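Local coordinates for cell division control protein 4 (Saccharomyces cerevisiae, PDB 3V7D), which recognises phosphorylated target proteins such as SIC1 as the substrate-binding subunit of an SCF ubiquitin ligase, directing them to ubiquitination and proteasomal degradation, at residues 323-328 / 335-340; 315-320 / 358-363; 291-296 / 303-308. The protein carries 1 engineered substitution. One frame throughout, in Å; residues are numbered along the deposited sequence.

Interaction 1 of 3, residues 323-328 / 335-340; sequences KRCISA and RIWDLE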
ATOM      1  N   LYS B 323       1.188  12.147 -11.952  1.00 46.44           N
ATOM      2  CA  LYS B 323       1.985  12.935 -12.891  1.00 51.67           C
ATOM      3  C   LYS B 323       2.600  14.146 -12.201  1.00 49.61           C
ATOM      4  O   LYS B 323       2.380  15.291 -12.603  1.00 49.20           O
ATOM      5  CB  LYS B 323       1.157  13.364 -14.106  1.00 59.75           C
ATOM      6  CG  LYS B 323       0.664  12.206 -14.961  1.00 67.77           C
ATOM      7  CD  LYS B 323       0.143  12.698 -16.304  1.00 77.59           C
ATOM      8  CE  LYS B 323       1.253  13.333 -17.134  1.00 85.19           C
ATOM      9  NZ  LYS B 323       2.184  12.321 -17.718  1.00 88.67           N
ATOM     10  N   ARG B 324       3.361  13.879 -11.145  1.00 47.02           N
ATOM     11  CA  ARG B 324       4.024  14.924 -10.382  1.00 44.80           C
ATOM     12  C   ARG B 324       5.464  14.542 -10.083  1.00 42.67           C
ATOM     13  O   ARG B 324       5.849  13.378 -10.193  1.00 37.56           O
ATOM     14  CB  ARG B 324       3.301  15.164  -9.057  1.00 42.34           C
ATOM     15  CG  ARG B 324       1.879  15.675  -9.181  1.00 42.76           C
ATOM     16  CD  ARG B 324       1.217  15.707  -7.811  1.00 41.55           C
ATOM     17  NE  ARG B 324      -0.190  16.088  -7.884  1.00 44.43           N
ATOM     18  CZ  ARG B 324      -1.027  16.036  -6.853  1.00 45.35           C
ATOM     19  NH1 ARG B 324      -0.601  15.615  -5.669  1.00 43.64           N
ATOM     20  NH2 ARG B 324      -2.291  16.404  -7.008  1.00 45.07           N
ATOM     21  N   CYS B 325       6.256  15.535  -9.697  1.00 42.93           N
ATOM     22  CA  CYS B 325       7.601  15.279  -9.222  1.00 40.67           C
ATOM     23  C   CYS B 325       7.781  15.829  -7.819  1.00 40.57           C
ATOM     24  O   CYS B 325       7.335  16.938  -7.505  1.00 40.05           O
ATOM     25  CB  CYS B 325       8.644  15.908 -10.143  1.00 45.97           C
ATOM     26  SG  CYS B 325      10.310  15.823  -9.445  1.00 47.56           S
ATOM     27  N   ILE B 326       8.444  15.046  -6.981  1.00 34.59           N
ATOM     28  CA  ILE B 326       8.771  15.463  -5.627  1.00 33.63           C
ATOM     29  C   ILE B 326      10.284  15.566  -5.518  1.00 36.98           C
ATOM     30  O   ILE B 326      11.000  14.651  -5.929  1.00 35.86           O
ATOM     31  CB  ILE B 326       8.256  14.438  -4.606  1.00 30.64           C
ATOM     32  CG1 ILE B 326       6.761  14.204  -4.815  1.00 33.10           C
ATOM     33  CG2 ILE B 326       8.550  14.901  -3.187  1.00 32.68           C
ATOM     34  CD1 ILE B 326       6.309  12.806  -4.461  1.00 41.18           C
ATOM     35  N   SER B 327      10.770  16.682  -4.984  1.00 38.57           N
ATOM     36  CA  SER B 327      12.209  16.914  -4.889  1.00 37.16           C
ATOM     37  C   SER B 327      12.615  17.299  -3.474  1.00 36.03           C
ATOM     38  O   SER B 327      11.919  18.064  -2.808  1.00 35.59           O
ATOM     39  CB  SER B 327      12.642  18.003  -5.874  1.00 36.88           C
ATOM     40  OG  SER B 327      12.011  19.241  -5.591  1.00 39.29           O
ATOM     41  N   ALA B 328      13.742  16.762  -3.014  1.00 37.01           N
ATOM     42  CA  ALA B 328      14.220  17.045  -1.664  1.00 39.27           C
ATOM     43  C   ALA B 328      15.619  17.625  -1.731  1.00 40.63           C
ATOM     44  O   ALA B 328      16.468  17.129  -2.471  1.00 42.68           O
ATOM     45  CB  ALA B 328      14.196  15.785  -0.807  1.00 35.81           C
ATOM     46  N   ARG B 335       9.926  20.203  -2.676  1.00 36.36           N
ATOM     47  CA  ARG B 335       9.075  20.823  -3.685  1.00 40.56           C
ATOM     48  C   ARG B 335       8.238  19.813  -4.451  1.00 37.10           C
ATOM     49  O   ARG B 335       8.700  18.724  -4.778  1.00 37.10           O
ATOM     50  CB  ARG B 335       9.897  21.682  -4.653  1.00 45.00           C
ATOM     51  CG  ARG B 335      10.391  22.977  -4.034  1.00 44.56           C
ATOM     52  CD  ARG B 335      11.082  23.860  -5.047  1.00 42.62           C
ATOM     53  NE  ARG B 335      11.208  25.226  -4.550  1.00 46.78           N
ATOM     54  CZ  ARG B 335      11.091  26.308  -5.313  1.00 50.22           C
ATOM     55  NH1 ARG B 335      10.843  26.184  -6.610  1.00 48.29           N
ATOM     56  NH2 ARG B 335      11.219  27.515  -4.780  1.00 48.48           N
ATOM     57  N   ILE B 336       6.997  20.195  -4.727  1.00 37.42           N
ATOM     58  CA  ILE B 336       6.090  19.384  -5.520  1.00 37.83           C
ATOM     59  C   ILE B 336       5.894  20.078  -6.858  1.00 38.54           C
ATOM     60  O   ILE B 336       5.546  21.255  -6.905  1.00 42.48           O
ATOM     61  CB  ILE B 336       4.724  19.244  -4.825  1.00 38.50           C
ATOM     62  CG1 ILE B 336       4.906  18.782  -3.374  1.00 36.60           C
ATOM     63  CG2 ILE B 336       3.821  18.297  -5.607  1.00 34.37           C
ATOM     64  CD1 ILE B 336       5.528  17.409  -3.237  1.00 37.12           C
ATOM     65  N   TRP B 337       6.124  19.350  -7.945  1.00 40.97           N
ATOM     66  CA  TRP B 337       6.046  19.931  -9.279  1.00 45.13           C
ATOM     67  C   TRP B 337       4.957  19.258 -10.112  1.00 45.57           C
ATOM     68  O   TRP B 337       4.755  18.049 -10.017  1.00 46.33           O
ATOM     69  CB  TRP B 337       7.388  19.787 -10.004  1.00 45.40           C
ATOM     70  CG  TRP B 337       8.592  20.223  -9.220  1.00 44.21           C
ATOM     71  CD1 TRP B 337       9.246  19.509  -8.257  1.00 43.71           C
ATOM     72  CD2 TRP B 337       9.310  21.455  -9.363  1.00 44.04           C
ATOM     73  NE1 TRP B 337      10.317  20.228  -7.779  1.00 39.88           N
ATOM     74  CE2 TRP B 337      10.379  21.423  -8.443  1.00 45.15           C
ATOM     75  CE3 TRP B 337       9.148  22.582 -10.173  1.00 43.76           C
ATOM     76  CZ2 TRP B 337      11.282  22.480  -8.312  1.00 48.53           C
ATOM     77  CZ3 TRP B 337      10.046  23.630 -10.042  1.00 44.16           C
ATOM     78  CH2 TRP B 337      11.099  23.571  -9.119  1.00 46.93           C
ATOM     79  N   ASP B 338       4.272  20.043 -10.939  1.00 46.48           N
ATOM     80  CA  ASP B 338       3.266  19.515 -11.855  1.00 46.86           C
ATOM     81  C   ASP B 338       3.938  19.135 -13.167  1.00 46.47           C
ATOM     82  O   ASP B 338       4.383  20.006 -13.912  1.00 44.38           O
ATOM     83  CB  ASP B 338       2.182  20.571 -12.109  1.00 50.97           C
ATOM     84  CG  ASP B 338       0.976  20.020 -12.862  1.00 54.08           C
ATOM     85  OD1 ASP B 338       1.113  19.012 -13.587  1.00 53.44           O
ATOM     86  OD2 ASP B 338      -0.119  20.606 -12.727  1.00 58.11           O
ATOM     87  N   LEU B 339       4.003  17.840 -13.462  1.00 48.83           N
ATOM     88  CA  LEU B 339       4.696  17.387 -14.667  1.00 48.54           C
ATOM     89  C   LEU B 339       3.826  17.432 -15.921  1.00 54.33           C
ATOM     90  O   LEU B 339       4.186  16.865 -16.957  1.00 51.59           O
ATOM     91  CB  LEU B 339       5.281  15.988 -14.480  1.00 48.43           C
ATOM     92  CG  LEU B 339       6.432  15.858 -13.477  1.00 51.06           C
ATOM     93  CD1 LEU B 339       7.360  14.708 -13.871  1.00 49.35           C
ATOM     94  CD2 LEU B 339       7.203  17.165 -13.337  1.00 43.21           C
ATOM     95  N   GLU B 340       2.684  18.104 -15.828  1.00 55.58           N
ATOM     96  CA  GLU B 340       1.851  18.315 -17.001  1.00 61.02           C
ATOM     97  C   GLU B 340       2.239  19.633 -17.661  1.00 59.90           C
ATOM     98  O   GLU B 340       2.025  19.820 -18.856  1.00 64.29           O
ATOM     99  CB  GLU B 340       0.366  18.317 -16.634  1.00 68.51           C
ATOM    100  CG  GLU B 340      -0.543  17.784 -17.732  1.00 81.97           C
ATOM    101  CD  GLU B 340      -1.006  16.362 -17.469  1.00 93.99           C
ATOM    102  OE1 GLU B 340      -1.348  16.052 -16.308  1.00 94.26           O
ATOM    103  OE2 GLU B 340      -1.026  15.551 -18.422  1.00100.12           O
TER
HETATM  104  O   HOH W   1      -0.124  16.662 -12.804  1.00 49.10           O
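Trp337 lies edge-on to Ser327: its indole N-H runs from NE1 to Ser327 OG over 2.9 Å, with an N-H...O angle of 174° and the hydroxyl oxygen only 2° out of the ring plane. Ser327 places OG between its own backbone N and carbonyl carbon (chi1 62°), which brings the oxygen to that edge. His309 NE2 also hydrogen-bonds to this OG, so the hydroxyl joins histidine and tryptophan in the His-Ser/Thr-Trp network known from WD40 repeats. On the same face of the sheet, Cys325 SG sits obliquely beside the indole five-membered ring of Trp337, 4.9 Å from its centroid. Farther along, Leu339 packs against the Arg324-Cys325 backbone, its CD2 3.7 Å from Cys325 CB. The other face carries Ile326 and Ile336, side by side and pointing the same way, with CD1 of Ile336 3.8 Å from CG1 of Ile326.

These side chains ride on an antiparallel hairpin of WD 5, in which Cys325-Trp337 and Ser327-Arg335 are hydrogen-bonded pairs; Trp337 N donates to Cys325 O at 2.7 Å. Past the strand, Leu339 N donates to Lys323 O, and Asp338 OD1 takes the N-H of Glu340 in an Asx turn. A phenylalanine in place of Trp337 would probably leave Ser327 OG without its indole donor and His309 with a less firmly oriented partner. Because indole and imidazole both bond to this one buried oxygen, its polarity is met inside the fold and the rotation of the Ser327 side chain is probably held.

Interaction 2 of 3, residues 315-320 / 358-363; sequences STIYDH and LRLSDK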
ATOM      1  N   SER B 315      17.405  13.921  -3.424  1.00 36.53           N
ATOM      2  CA  SER B 315      16.438  12.862  -3.653  1.00 36.36           C
ATOM      3  C   SER B 315      15.265  13.343  -4.490  1.00 36.68           C
ATOM      4  O   SER B 315      14.757  14.448  -4.289  1.00 34.37           O
ATOM      5  CB  SER B 315      15.926  12.332  -2.313  1.00 33.91           C
ATOM      6  OG  SER B 315      14.996  11.288  -2.508  1.00 35.46           O
ATOM      7  N   THR B 316      14.831  12.506  -5.424  1.00 33.59           N
ATOM      8  CA  THR B 316      13.610  12.793  -6.163  1.00 32.44           C
ATOM      9  C   THR B 316      12.752  11.551  -6.391  1.00 35.46           C
ATOM     10  O   THR B 316      13.255  10.429  -6.511  1.00 35.14           O
ATOM     11  CB  THR B 316      13.890  13.477  -7.513  1.00 34.88           C
ATOM     12  OG1 THR B 316      12.671  14.021  -8.032  1.00 36.35           O
ATOM     13  CG2 THR B 316      14.476  12.486  -8.518  1.00 33.80           C
ATOM     14  N   ILE B 317      11.446  11.764  -6.439  1.00 34.38           N
ATOM     15  CA  ILE B 317      10.515  10.705  -6.787  1.00 34.05           C
ATOM     16  C   ILE B 317       9.627  11.171  -7.926  1.00 38.45           C
ATOM     17  O   ILE B 317       9.081  12.274  -7.886  1.00 41.53           O
ATOM     18  CB  ILE B 317       9.636  10.308  -5.592  1.00 35.97           C
ATOM     19  CG1 ILE B 317      10.481   9.608  -4.521  1.00 34.79           C
ATOM     20  CG2 ILE B 317       8.493   9.404  -6.044  1.00 36.52           C
ATOM     21  CD1 ILE B 317       9.675   9.111  -3.347  1.00 32.27           C
ATOM     22  N   TYR B 318       9.501  10.342  -8.954  1.00 38.74           N
ATOM     23  CA  TYR B 318       8.523  10.598  -9.996  1.00 39.76           C
ATOM     24  C   TYR B 318       7.203   9.935  -9.614  1.00 39.27           C
ATOM     25  O   TYR B 318       7.063   8.718  -9.696  1.00 39.30           O
ATOM     26  CB  TYR B 318       9.019  10.087 -11.353  1.00 37.92           C
ATOM     27  CG  TYR B 318       7.989  10.164 -12.459  1.00 42.73           C
ATOM     28  CD1 TYR B 318       7.140  11.260 -12.573  1.00 43.38           C
ATOM     29  CD2 TYR B 318       7.876   9.149 -13.405  1.00 49.43           C
ATOM     30  CE1 TYR B 318       6.199  11.337 -13.586  1.00 44.19           C
ATOM     31  CE2 TYR B 318       6.939   9.219 -14.427  1.00 48.79           C
ATOM     32  CZ  TYR B 318       6.103  10.316 -14.509  1.00 49.13           C
ATOM     33  OH  TYR B 318       5.167  10.397 -15.515  1.00 56.39           O
ATOM     34  N   ASP B 319       6.246  10.746  -9.177  1.00 37.33           N
ATOM     35  CA  ASP B 319       4.902  10.265  -8.897  1.00 37.87           C
ATOM     36  C   ASP B 319       4.164  10.137 -10.223  1.00 42.00           C
ATOM     37  O   ASP B 319       3.542  11.092 -10.682  1.00 39.20           O
ATOM     38  CB  ASP B 319       4.169  11.248  -7.980  1.00 36.87           C
ATOM     39  CG  ASP B 319       2.827  10.717  -7.492  1.00 41.71           C
ATOM     40  OD1 ASP B 319       2.356   9.680  -8.007  1.00 42.36           O
ATOM     41  OD2 ASP B 319       2.235  11.352  -6.592  1.00 40.60           O
ATOM     42  N   HIS B 320       4.239   8.959 -10.838  1.00 45.12           N
ATOM     43  CA  HIS B 320       3.646   8.747 -12.157  1.00 50.48           C
ATOM     44  C   HIS B 320       2.127   8.606 -12.092  1.00 53.79           C
ATOM     45  O   HIS B 320       1.429   8.905 -13.058  1.00 53.69           O
ATOM     46  CB  HIS B 320       4.258   7.521 -12.840  1.00 46.94           C
ATOM     47  CG  HIS B 320       4.076   6.252 -12.071  1.00 51.51           C
ATOM     48  ND1 HIS B 320       4.920   5.874 -11.049  1.00 56.75           N
ATOM     49  CD2 HIS B 320       3.144   5.275 -12.169  1.00 57.35           C
ATOM     50  CE1 HIS B 320       4.517   4.719 -10.552  1.00 57.53           C
ATOM     51  NE2 HIS B 320       3.442   4.333 -11.215  1.00 58.57           N
ATOM     52  N   LEU B 358      13.406  10.334   0.562  1.00 30.19           N
ATOM     53  CA  LEU B 358      11.991  10.430   0.211  1.00 32.36           C
ATOM     54  C   LEU B 358      11.427   9.057  -0.082  1.00 30.30           C
ATOM     55  O   LEU B 358      12.087   8.233  -0.714  1.00 34.91           O
ATOM     56  CB  LEU B 358      11.792  11.291  -1.039  1.00 32.55           C
ATOM     57  CG  LEU B 358      12.111  12.778  -0.989  1.00 33.93           C
ATOM     58  CD1 LEU B 358      11.916  13.388  -2.378  1.00 28.47           C
ATOM     59  CD2 LEU B 358      11.241  13.471   0.048  1.00 28.81           C
ATOM     60  N   ARG B 359      10.201   8.817   0.371  1.00 26.85           N
ATOM     61  CA  ARG B 359       9.474   7.606   0.009  1.00 32.19           C
ATOM     62  C   ARG B 359       8.018   7.957  -0.249  1.00 36.61           C
ATOM     63  O   ARG B 359       7.478   8.880   0.361  1.00 33.83           O
ATOM     64  CB  ARG B 359       9.565   6.555   1.114  1.00 35.67           C
ATOM     65  CG  ARG B 359      10.955   5.989   1.334  1.00 40.20           C
ATOM     66  CD  ARG B 359      11.207   4.774   0.489  1.00 47.23           C
ATOM     67  NE  ARG B 359      12.515   4.193   0.769  1.00 51.71           N
ATOM     68  CZ  ARG B 359      13.090   3.271   0.006  1.00 50.92           C
ATOM     69  NH1 ARG B 359      12.465   2.832  -1.081  1.00 48.12           N
ATOM     70  NH2 ARG B 359      14.285   2.794   0.324  1.00 48.74           N
ATOM     71  N   LEU B 360       7.389   7.224  -1.158  1.00 37.75           N
ATOM     72  CA  LEU B 360       5.985   7.436  -1.465  1.00 34.67           C
ATOM     73  C   LEU B 360       5.225   6.126  -1.330  1.00 36.47           C
ATOM     74  O   LEU B 360       5.506   5.164  -2.044  1.00 38.10           O
ATOM     75  CB  LEU B 360       5.827   7.997  -2.879  1.00 36.13           C
ATOM     76  CG  LEU B 360       4.421   8.376  -3.348  1.00 40.12           C
ATOM     77  CD1 LEU B 360       3.806   9.432  -2.436  1.00 38.19           C
ATOM     78  CD2 LEU B 360       4.454   8.863  -4.797  1.00 39.50           C
ATOM     79  N   SER B 361       4.289   6.080  -0.387  1.00 34.67           N
ATOM     80  CA  SER B 361       3.355   4.966  -0.298  1.00 35.34           C
ATOM     81  C   SER B 361       2.039   5.435  -0.895  1.00 35.10           C
ATOM     82  O   SER B 361       1.925   6.589  -1.303  1.00 37.58           O
ATOM     83  CB  SER B 361       3.148   4.531   1.151  1.00 33.45           C
ATOM     84  OG  SER B 361       2.366   5.475   1.862  1.00 37.28           O
ATOM     85  N   ASP B 362       1.049   4.552  -0.945  1.00 32.84           N
ATOM     86  CA  ASP B 362      -0.246   4.893  -1.526  1.00 35.31           C
ATOM     87  C   ASP B 362      -0.869   6.148  -0.911  1.00 35.62           C
ATOM     88  O   ASP B 362      -1.485   6.941  -1.619  1.00 39.69           O
ATOM     89  CB  ASP B 362      -1.228   3.718  -1.417  1.00 44.46           C
ATOM     90  CG  ASP B 362      -0.922   2.604  -2.399  1.00 59.74           C
ATOM     91  OD1 ASP B 362      -0.430   2.905  -3.508  1.00 63.02           O
ATOM     92  OD2 ASP B 362      -1.177   1.426  -2.062  1.00 66.33           O
ATOM     93  N   LYS B 363      -0.700   6.342   0.395  1.00 36.67           N
ATOM     94  CA  LYS B 363      -1.329   7.485   1.054  1.00 43.44           C
ATOM     95  C   LYS B 363      -0.363   8.514   1.656  1.00 37.36           C
ATOM     96  O   LYS B 363      -0.768   9.633   1.972  1.00 38.45           O
ATOM     97  CB  LYS B 363      -2.345   7.018   2.105  1.00 49.10           C
ATOM     98  CG  LYS B 363      -1.740   6.394   3.332  1.00 52.81           C
ATOM     99  CD  LYS B 363      -2.815   5.777   4.230  1.00 62.26           C
ATOM    100  CE  LYS B 363      -3.691   6.837   4.889  1.00 64.81           C
ATOM    101  NZ  LYS B 363      -4.562   6.270   5.959  1.00 64.29           N
TER
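Leu358 meets Ser315 and Ile317 together, its isobutyl group lying against the strand of the neighbouring repeat. With chi1 at -179°, Ser315 holds OG opposite its own N and against the leucine, 3.5 Å from Leu358 CB. Leu358 CD1 reaches further, to 3.6 Å from the carbonyl oxygen Ser315 O. Beyond these two segments the same leucine packs on Ile326 and Ala328, the next strand of the sheet that holds residues 315-319. Ile317 crosses Leu358 obliquely, its CD1 approaching Leu358 CB at 3.8 Å.

At Arg359 the side chain leaves the contact and packs along strand 396-401, but its backbone still takes part: Arg359 CA is 3.7 Å from Ile317 CD1. The terminal methyl of Ile317 therefore rests over the main chain, spanning three consecutive residues.

Leu360 closes the set with its backbone N, 3.7 Å from Ile317 CD1, and its CB lies at 4.0 Å from the same methyl. A chi1 of -176° swings the rest of this side chain away from its own N and carries CD2 on to Asp319, 3.7 Å from the carboxylate carbon CG. The two side chains meet at about a right angle, a methyl against a carboxylate whose OD2 is salt-bridged to Arg322.

No hydrogen bond joins the segments; their strand axes come no closer than 7.2 Å and run 17° apart in direction. Such apolar packing between nearly parallel innermost strands, one from WD 5 and one from WD 6, is the way adjacent blades of a WD40 beta-propeller meet around the central axis.

Interaction 3 of 3, residues 291-296 / 303-308; sequences TLIVWD and LYILSG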
ATOM      1  N   THR B 291      19.051  21.758  -9.502  1.00 45.40           N
ATOM      2  CA  THR B 291      17.952  21.643 -10.452  1.00 43.05           C
ATOM      3  C   THR B 291      17.571  20.191 -10.704  1.00 47.43           C
ATOM      4  O   THR B 291      18.352  19.271 -10.453  1.00 41.23           O
ATOM      5  CB  THR B 291      18.311  22.265 -11.817  1.00 49.31           C
ATOM      6  OG1 THR B 291      19.278  21.439 -12.482  1.00 52.91           O
ATOM      7  CG2 THR B 291      18.871  23.674 -11.646  1.00 44.57           C
ATOM      8  N   LEU B 292      16.362  19.992 -11.213  1.00 50.86           N
ATOM      9  CA  LEU B 292      15.958  18.682 -11.692  1.00 50.14           C
ATOM     10  C   LEU B 292      15.591  18.775 -13.162  1.00 50.43           C
ATOM     11  O   LEU B 292      15.195  19.835 -13.644  1.00 49.63           O
ATOM     12  CB  LEU B 292      14.767  18.146 -10.903  1.00 45.11           C
ATOM     13  CG  LEU B 292      14.941  18.032  -9.391  1.00 43.32           C
ATOM     14  CD1 LEU B 292      14.348  19.252  -8.702  1.00 38.22           C
ATOM     15  CD2 LEU B 292      14.296  16.760  -8.898  1.00 39.47           C
ATOM     16  N   ILE B 293      15.726  17.663 -13.875  1.00 45.12           N
ATOM     17  CA  ILE B 293      15.298  17.618 -15.263  1.00 49.32           C
ATOM     18  C   ILE B 293      14.349  16.450 -15.491  1.00 50.64           C
ATOM     19  O   ILE B 293      14.589  15.340 -15.012  1.00 54.51           O
ATOM     20  CB  ILE B 293      16.498  17.535 -16.237  1.00 47.86           C
ATOM     21  CG1 ILE B 293      17.412  18.749 -16.060  1.00 46.25           C
ATOM     22  CG2 ILE B 293      16.009  17.471 -17.669  1.00 47.71           C
ATOM     23  CD1 ILE B 293      18.572  18.802 -17.043  1.00 49.16           C
ATOM     24  N   VAL B 294      13.258  16.716 -16.201  1.00 45.60           N
ATOM     25  CA  VAL B 294      12.322  15.673 -16.592  1.00 47.39           C
ATOM     26  C   VAL B 294      12.637  15.249 -18.017  1.00 50.92           C
ATOM     27  O   VAL B 294      12.547  16.053 -18.943  1.00 58.06           O
ATOM     28  CB  VAL B 294      10.870  16.166 -16.526  1.00 48.17           C
ATOM     29  CG1 VAL B 294       9.910  15.026 -16.836  1.00 45.87           C
ATOM     30  CG2 VAL B 294      10.575  16.765 -15.160  1.00 46.75           C
ATOM     31  N   TRP B 295      13.014  13.988 -18.190  1.00 48.27           N
ATOM     32  CA  TRP B 295      13.447  13.496 -19.493  1.00 50.71           C
ATOM     33  C   TRP B 295      12.397  12.615 -20.160  1.00 55.27           C
ATOM     34  O   TRP B 295      11.563  12.005 -19.491  1.00 54.41           O
ATOM     35  CB  TRP B 295      14.742  12.696 -19.358  1.00 52.51           C
ATOM     36  CG  TRP B 295      15.858  13.401 -18.646  1.00 55.00           C
ATOM     37  CD1 TRP B 295      16.147  13.343 -17.312  1.00 52.76           C
ATOM     38  CD2 TRP B 295      16.851  14.249 -19.235  1.00 58.26           C
ATOM     39  NE1 TRP B 295      17.253  14.110 -17.034  1.00 53.09           N
ATOM     40  CE2 TRP B 295      17.706  14.674 -18.198  1.00 58.69           C
ATOM     41  CE3 TRP B 295      17.096  14.696 -20.536  1.00 62.75           C
ATOM     42  CZ2 TRP B 295      18.784  15.527 -18.422  1.00 62.84           C
ATOM     43  CZ3 TRP B 295      18.169  15.541 -20.757  1.00 65.12           C
ATOM     44  CH2 TRP B 295      18.998  15.949 -19.706  1.00 66.68           C
ATOM     45  N   ASP B 296      12.458  12.552 -21.487  1.00 60.72           N
ATOM     46  CA  ASP B 296      11.670  11.603 -22.263  1.00 64.67           C
ATOM     47  C   ASP B 296      12.651  10.646 -22.928  1.00 69.37           C
ATOM     48  O   ASP B 296      13.198  10.944 -23.988  1.00 76.79           O
ATOM     49  CB  ASP B 296      10.835  12.334 -23.319  1.00 67.92           C
ATOM     50  CG  ASP B 296       9.836  11.423 -24.022  1.00 70.30           C
ATOM     51  OD1 ASP B 296      10.175  10.262 -24.327  1.00 71.09           O
ATOM     52  OD2 ASP B 296       8.702  11.877 -24.277  1.00 74.21           O
ATOM     53  N   LEU B 303      12.385  17.622 -21.260  1.00 56.31           N
ATOM     54  CA  LEU B 303      11.020  18.141 -21.291  1.00 57.05           C
ATOM     55  C   LEU B 303      10.904  19.400 -20.446  1.00 60.83           C
ATOM     56  O   LEU B 303      10.393  20.422 -20.904  1.00 68.40           O
ATOM     57  CB  LEU B 303      10.025  17.091 -20.793  1.00 60.56           C
ATOM     58  CG  LEU B 303       9.804  15.870 -21.687  1.00 66.42           C
ATOM     59  CD1 LEU B 303       8.809  14.912 -21.046  1.00 62.78           C
ATOM     60  CD2 LEU B 303       9.324  16.304 -23.067  1.00 67.57           C
ATOM     61  N   TYR B 304      11.378  19.317 -19.210  1.00 58.50           N
ATOM     62  CA  TYR B 304      11.349  20.459 -18.308  1.00 54.71           C
ATOM     63  C   TYR B 304      12.628  20.562 -17.497  1.00 55.34           C
ATOM     64  O   TYR B 304      13.300  19.565 -17.236  1.00 57.98           O
ATOM     65  CB  TYR B 304      10.165  20.361 -17.346  1.00 47.60           C
ATOM     66  CG  TYR B 304       8.815  20.231 -18.006  1.00 54.14           C
ATOM     67  CD1 TYR B 304       8.236  21.307 -18.671  1.00 58.60           C
ATOM     68  CD2 TYR B 304       8.105  19.039 -17.944  1.00 57.08           C
ATOM     69  CE1 TYR B 304       6.993  21.192 -19.269  1.00 61.23           C
ATOM     70  CE2 TYR B 304       6.864  18.913 -18.537  1.00 62.15           C
ATOM     71  CZ  TYR B 304       6.312  19.991 -19.199  1.00 64.98           C
ATOM     72  OH  TYR B 304       5.077  19.868 -19.789  1.00 68.37           O
ATOM     73  N   ILE B 305      12.958  21.784 -17.102  1.00 53.70           N
ATOM     74  CA  ILE B 305      13.994  22.008 -16.114  1.00 52.14           C
ATOM     75  C   ILE B 305      13.323  22.616 -14.897  1.00 55.35           C
ATOM     76  O   ILE B 305      12.694  23.672 -14.987  1.00 52.22           O
ATOM     77  CB  ILE B 305      15.082  22.957 -16.621  1.00 53.02           C
ATOM     78  CG1 ILE B 305      15.711  22.408 -17.904  1.00 60.38           C
ATOM     79  CG2 ILE B 305      16.136  23.160 -15.547  1.00 48.85           C
ATOM     80  CD1 ILE B 305      16.775  23.310 -18.504  1.00 62.95           C
ATOM     81  N   LEU B 306      13.444  21.935 -13.765  1.00 52.58           N
ATOM     82  CA  LEU B 306      12.798  22.375 -12.542  1.00 50.63           C
ATOM     83  C   LEU B 306      13.770  23.191 -11.695  1.00 49.97           C
ATOM     84  O   LEU B 306      14.615  22.641 -10.982  1.00 50.17           O
ATOM     85  CB  LEU B 306      12.265  21.167 -11.770  1.00 49.99           C
ATOM     86  CG  LEU B 306      11.396  20.211 -12.598  1.00 48.00           C
ATOM     87  CD1 LEU B 306      10.835  19.087 -11.733  1.00 42.94           C
ATOM     88  CD2 LEU B 306      10.270  20.964 -13.312  1.00 44.61           C
ATOM     89  N   SER B 307      13.644  24.511 -11.787  1.00 43.02           N
ATOM     90  CA  SER B 307      14.546  25.427 -11.104  1.00 49.94           C
ATOM     91  C   SER B 307      13.828  26.111  -9.955  1.00 46.57           C
ATOM     92  O   SER B 307      12.624  26.351 -10.026  1.00 47.46           O
ATOM     93  CB  SER B 307      15.058  26.492 -12.079  1.00 57.61           C
ATOM     94  OG  SER B 307      15.556  25.904 -13.266  1.00 65.59           O
ATOM     95  N   GLY B 308      14.567  26.442  -8.902  1.00 47.45           N
ATOM     96  CA  GLY B 308      13.980  27.107  -7.755  1.00 51.13           C
ATOM     97  C   GLY B 308      14.634  26.753  -6.433  1.00 52.89           C
ATOM     98  O   GLY B 308      14.718  27.598  -5.542  1.00 54.23           O
TER
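Val294 faces both Leu303 and Tyr304, a classic beta bulge in the antiparallel hairpin that forms the outer edge of a WD40 propeller blade. Among the backbone hydrogen bonds, Val294 O accepts from Leu303 N at 2.8 Å, and only weakly from Tyr304 N at 3.5 Å. Beyond the bulge the pairing is regular: Val294 N donates to Tyr304 O, and Leu292 and Leu306 form a hydrogen-bonded pair, Leu306 N meeting Leu292 O at 2.7 Å.

Apolar packing divides between the faces. On one, Leu306 lies against Leu292, with Leu306 CB 4.0 Å from Leu292 CB. Leu306 CD1 also comes to 4.1 Å from Val294 CG2. Leu292 and Leu306 then reach Cys325 in the next blade. Ile293 and Ile305 share the other face, where a methyl of Ile293 also covers the Trp295 indole, whose NE1 bonds to Ser285 OG.

At the bulged end Leu303 touches the CB of Asp296 with its CG and CD1, while Asp296 OD1 accepts from the backbone N of Ala298 and Gln299. Here Leu303 CD1 stops 4.0 Å from Asp296 CB.

From the N terminus, interaction 3 comes first: residues 303-308 return to 291-296 across a short turn, closing the outer hairpin of the blade whose strands run from 273-279 to 301-306. Residues 315-320 then open interaction 2, whose long loop closes only at 358-363. Interaction 1 opens at 323-328, closes at 335-340 and is nested inside that loop, while interaction 3 precedes both in series. Interactions 1 and 2 share a sheet, strands 313-319 and 324-329 being neighbours in it, and Ile326 O probably bonds to Thr316 OG1. Interaction 3 abuts interaction 1 from the preceding blade, with a probable Glu340 O to Tyr304 OH hydrogen bond. Together they link three consecutive propeller blades.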